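PDB 6D8V: probable chemoreceptor (Methyl-accepting chemotaxis) transmembrane protein from Rhizobium meliloti, which senses quaternary ammonium compounds through its Cache-type sensory domain, probably passing the signal to the cell's chemotaxis machinery. Local coordinates for residues 6-9 and 10-14; 226-229 and 230-234. All coordinates share one frame; numbering follows the deposited sequence.

In the fold
Both contacts are local and lie in the half of the sensory domain that holds the four-stranded antiparallel sheet, while the pocket for 1,1-dimethyl-prolinium belongs to the other half, with the seven-stranded sheet. Contact 1 comes first along the chain, between successive turns near the start of helix 2-45; contact 2 follows some 210 residues later, where helix 219-228 gives way to the outermost strand 232-239. Their centres are about 14 Å apart. They meet directly: the methyl CE of Met233 lies 3.4 Å from CG1 of Val7, and CZ of Phe8 packs against CB of Pro231. Helix 2-45 thus rests on the turn and edge strand, as well as on strands 243-254 and 259-268.

Contact 1: 6-9 and 10-14; sequences LVFD and GAKTE
Phe8 and Lys12 are paired i to i+4 on the N-terminal part of the long helix 2-45, a spine that runs along the Cache-type sensory domain. The lysine chain passes over one face of the ring: its CD lies 3.7 Å from the Phe8 centroid in a CH-pi contact, offset toward the rim near CE1. The bends lie before CE, at chi2 and chi3 (58°); from CD the chain runs straight and brings NZ over the same face, 4.4 Å from the Phe8 centroid and only 8° off the normal. This is a cation-pi contact. The ring reaches that place because its CG is anti to the backbone N (chi1 -166°).

Asp9 lies alongside Lys12, the two side chains pointing the same way, and adds an i to i+3 salt bridge. The ammonium is thus shared between a carboxylate and an aromatic face, which probably favours its charged form. Around these side chains the helix keeps its regular i to i+4 backbone bonds, from Gly10 N to Leu6 O through Thr13 N to Asp9 O. Phe8 and Ala11 also pack on Val248 of strand 243-254, and Lys12 touches Tyr250 of that strand, so this part of the helix rests against the four-stranded antiparallel sheet. In the salt bridge, Lys12 NZ meets Asp9 OD1 nearly end-on to its C-O bond, at 3.2 Å.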
loop_
_atom_site.group_PDB
_atom_site.type_symbol
_atom_site.label_atom_id
_atom_site.label_comp_id
_atom_site.label_asym_id
_atom_site.label_seq_id
_atom_site.Cartn_x
_atom_site.Cartn_y
_atom_site.Cartn_z
ATOM N N LEU A 6 -18.995 -19.648 17.997
ATOM C CA LEU A 6 -19.806 -18.501 17.595
ATOM C C LEU A 6 -18.966 -17.232 17.483
ATOM O O LEU A 6 -19.177 -16.418 16.577
ATOM C CB LEU A 6 -20.951 -18.304 18.590
ATOM C CG LEU A 6 -21.698 -16.973 18.542
ATOM C CD1 LEU A 6 -21.970 -16.571 17.107
ATOM C CD2 LEU A 6 -22.998 -17.080 19.318
ATOM N N VAL A 7 -18.020 -17.036 18.400
ATOM C CA VAL A 7 -17.116 -15.896 18.274
ATOM C C VAL A 7 -16.311 -16.014 16.990
ATOM O O VAL A 7 -16.160 -15.042 16.238
ATOM C CB VAL A 7 -16.204 -15.787 19.513
ATOM C CG1 VAL A 7 -15.209 -14.654 19.347
ATOM C CG2 VAL A 7 -17.040 -15.577 20.767
ATOM N N PHE A 8 -15.792 -17.212 16.711
ATOM C CA PHE A 8 -15.032 -17.431 15.483
ATOM C C PHE A 8 -15.877 -17.132 14.242
ATOM O O PHE A 8 -15.411 -16.453 13.317
ATOM C CB PHE A 8 -14.503 -18.866 15.461
ATOM C CG PHE A 8 -13.439 -19.116 14.430
ATOM C CD1 PHE A 8 -12.822 -18.069 13.769
ATOM C CD2 PHE A 8 -13.063 -20.413 14.116
ATOM C CE1 PHE A 8 -11.844 -18.313 12.811
ATOM C CE2 PHE A 8 -12.088 -20.660 13.163
ATOM C CZ PHE A 8 -11.478 -19.610 12.510
ATOM N N ASP A 9 -17.127 -17.603 14.205
ATOM C CA ASP A 9 -17.960 -17.343 13.033
ATOM C C ASP A 9 -18.235 -15.850 12.872
ATOM O O ASP A 9 -17.922 -15.262 11.829
ATOM C CB ASP A 9 -19.268 -18.135 13.116
ATOM C CG ASP A 9 -19.055 -19.642 12.993
ATOM O OD1 ASP A 9 -18.056 -20.074 12.371
ATOM O OD2 ASP A 9 -19.893 -20.401 13.522
ATOM N N GLY A 10 -18.805 -15.211 13.899
ATOM C CA GLY A 10 -19.124 -13.789 13.796
ATOM C C GLY A 10 -17.939 -12.950 13.353
ATOM O O GLY A 10 -18.056 -12.097 12.465
ATOM N N ALA A 11 -16.780 -13.169 13.978
ATOM C CA ALA A 11 -15.561 -12.481 13.553
ATOM C C ALA A 11 -15.219 -12.784 12.095
ATOM O O ALA A 11 -14.825 -11.885 11.342
ATOM C CB ALA A 11 -14.392 -12.871 14.460
ATOM N N LYS A 12 -15.357 -14.048 11.680
ATOM C CA LYS A 12 -15.117 -14.397 10.281
ATOM C C LYS A 12 -16.050 -13.626 9.354
ATOM O O LYS A 12 -15.619 -13.079 8.330
ATOM C CB LYS A 12 -15.293 -15.901 10.074
ATOM C CG LYS A 12 -14.008 -16.666 9.895
ATOM C CD LYS A 12 -14.171 -18.071 10.434
ATOM C CE LYS A 12 -15.303 -18.818 9.744
ATOM N NZ LYS A 12 -15.548 -20.132 10.403
ATOM N N THR A 13 -17.341 -13.584 9.696
ATOM C CA THR A 13 -18.320 -12.901 8.856
ATOM C C THR A 13 -17.964 -11.432 8.681
ATOM O O THR A 13 -18.103 -10.870 7.587
ATOM C CB THR A 13 -19.716 -13.048 9.464
ATOM O OG1 THR A 13 -20.226 -14.356 9.177
ATOM C CG2 THR A 13 -20.652 -11.993 8.904
ATOM N N GLU A 14 -17.489 -10.803 9.749
ATOM C CA GLU A 14 -17.135 -9.394 9.707
ATOM C C GLU A 14 -15.782 -9.183 9.024
ATOM O O GLU A 14 -15.590 -8.197 8.303
ATOM C CB GLU A 14 -17.144 -8.868 11.140
ATOM C CG GLU A 14 -17.005 -7.391 11.335
ATOM C CD GLU A 14 -17.014 -7.042 12.809
ATOM O OE1 GLU A 14 -17.876 -7.582 13.536
ATOM O OE2 GLU A 14 -16.150 -6.248 13.243
#

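Contact 2: 226-229 and 230-234; sequences LSTG and TPRMI
Past Thr228 the backbone leaves the helix at Gly229, whose positive phi (71°) favours glycine, and extends through Thr230 and Pro231 into the strand from Arg232. This helix-to-strand turn joins helix 219-228 to the edge strand of the four-stranded antiparallel sheet in the Cache-type domain.

Across the turn the side chains of Thr228 and Thr230 cross at about a right angle, and their hydroxyls share a hydrogen bond, OG1 to OG1, of 2.6 Å. In Thr228 the hydroxyl sits between the backbone N and the carbonyl carbon (chi1 78°), which leaves CG2 beside the backbone N; Thr230 has the same arrangement. Thr228 OG1 also makes a weak hydrogen bond back to Asp224 O, one turn earlier in the helix.

Arg232 comes from the opposite direction to Thr228. Its chain is bent at chi2 and chi3, folding the guanidinium back from the strand to the helix end, where Arg232 NH1 lies 2.8 Å from Thr228 OG1 and 2.7 Å from Thr230 OG1. The side chain also touches Ser221, Asp224 and Ala225. An alanine here would remove the guanidinium and is likely to leave the linked hydroxyls without their positive neighbour and a gap at the helix end. The main chain of Arg232 is held separately, by backbone hydrogen bonding with Val249 of the neighbouring strand. The guanidinium lies obliquely to the Thr228 hydroxyl, while the Thr228 methyl CG2 packs 3.4 Å from Arg232 NH1.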
loop_
_atom_site.group_PDB
_atom_site.type_symbol
_atom_site.label_atom_id
_atom_site.label_comp_id
_atom_site.label_asym_id
_atom_site.label_seq_id
_atom_site.Cartn_x
_atom_site.Cartn_y
_atom_site.Cartn_z
ATOM N N LEU A 226 -1.005 -17.350 7.472
ATOM C CA LEU A 226 -0.352 -16.804 6.287
ATOM C C LEU A 226 0.003 -17.883 5.268
ATOM O O LEU A 226 0.055 -17.602 4.067
ATOM C CB LEU A 226 0.908 -16.032 6.694
ATOM C CG LEU A 226 0.805 -14.506 6.676
ATOM C CD1 LEU A 226 2.107 -13.872 7.138
ATOM C CD2 LEU A 226 0.426 -14.005 5.282
ATOM N N SER A 227 0.267 -19.114 5.717
ATOM C CA SER A 227 0.678 -20.166 4.787
ATOM C C SER A 227 -0.528 -20.855 4.153
ATOM O O SER A 227 -0.645 -20.941 2.923
ATOM C CB SER A 227 1.561 -21.194 5.501
ATOM O OG SER A 227 2.583 -20.563 6.237
ATOM N N THR A 228 -1.429 -21.363 4.990
ATOM C CA THR A 228 -2.626 -22.032 4.504
ATOM C C THR A 228 -3.590 -21.072 3.820
ATOM O O THR A 228 -4.403 -21.503 2.998
ATOM C CB THR A 228 -3.324 -22.738 5.667
ATOM O OG1 THR A 228 -4.044 -21.777 6.446
ATOM C CG2 THR A 228 -2.279 -23.400 6.561
ATOM N N GLY A 229 -3.528 -19.786 4.136
ATOM C CA GLY A 229 -4.479 -18.843 3.585
ATOM C C GLY A 229 -5.869 -19.019 4.155
ATOM O O GLY A 229 -6.836 -18.439 3.652
ATOM N N THR A 230 -5.977 -19.819 5.203
ATOM C CA THR A 230 -7.232 -20.031 5.895
ATOM C C THR A 230 -7.217 -19.350 7.258
ATOM O O THR A 230 -6.156 -19.009 7.790
ATOM C CB THR A 230 -7.513 -21.529 6.063
ATOM O OG1 THR A 230 -6.572 -22.104 6.977
ATOM C CG2 THR A 230 -7.387 -22.225 4.725
ATOM N N PRO A 231 -8.387 -19.106 7.830
ATOM C CA PRO A 231 -8.454 -18.349 9.083
ATOM C C PRO A 231 -7.937 -19.148 10.264
ATOM O O PRO A 231 -8.023 -20.376 10.302
ATOM C CB PRO A 231 -9.950 -18.054 9.228
ATOM C CG PRO A 231 -10.461 -18.089 7.811
ATOM C CD PRO A 231 -9.697 -19.202 7.176
ATOM N N ARG A 232 -7.378 -18.428 11.230
ATOM C CA ARG A 232 -7.020 -18.988 12.523
ATOM C C ARG A 232 -7.622 -18.119 13.624
ATOM O O ARG A 232 -8.044 -16.982 13.386
ATOM C CB ARG A 232 -5.495 -19.100 12.689
ATOM C CG ARG A 232 -4.837 -20.068 11.718
ATOM C CD ARG A 232 -5.332 -21.507 11.925
ATOM N NE ARG A 232 -5.559 -22.197 10.653
ATOM C CZ ARG A 232 -4.592 -22.625 9.848
ATOM N NH1 ARG A 232 -4.898 -23.235 8.713
ATOM N NH2 ARG A 232 -3.319 -22.430 10.171
ATOM N N MET A 233 -7.679 -18.680 14.835
ATOM C CA MET A 233 -8.148 -17.953 16.007
ATOM C C MET A 233 -7.168 -18.161 17.146
ATOM O O MET A 233 -6.897 -19.298 17.540
ATOM C CB MET A 233 -9.546 -18.400 16.432
ATOM C CG MET A 233 -10.250 -17.426 17.377
ATOM S SD MET A 233 -11.653 -18.213 18.193
ATOM C CE MET A 233 -12.689 -16.806 18.588
ATOM N N ILE A 234 -6.641 -17.060 17.664
ATOM C CA ILE A 234 -5.801 -17.063 18.852
ATOM C C ILE A 234 -6.715 -16.902 20.057
ATOM O O ILE A 234 -7.447 -15.910 20.158
ATOM C CB ILE A 234 -4.758 -15.940 18.778
ATOM C CG1 ILE A 234 -4.147 -15.926 17.375
ATOM C CG2 ILE A 234 -3.676 -16.142 19.817
ATOM C CD1 ILE A 234 -3.197 -14.793 17.111
#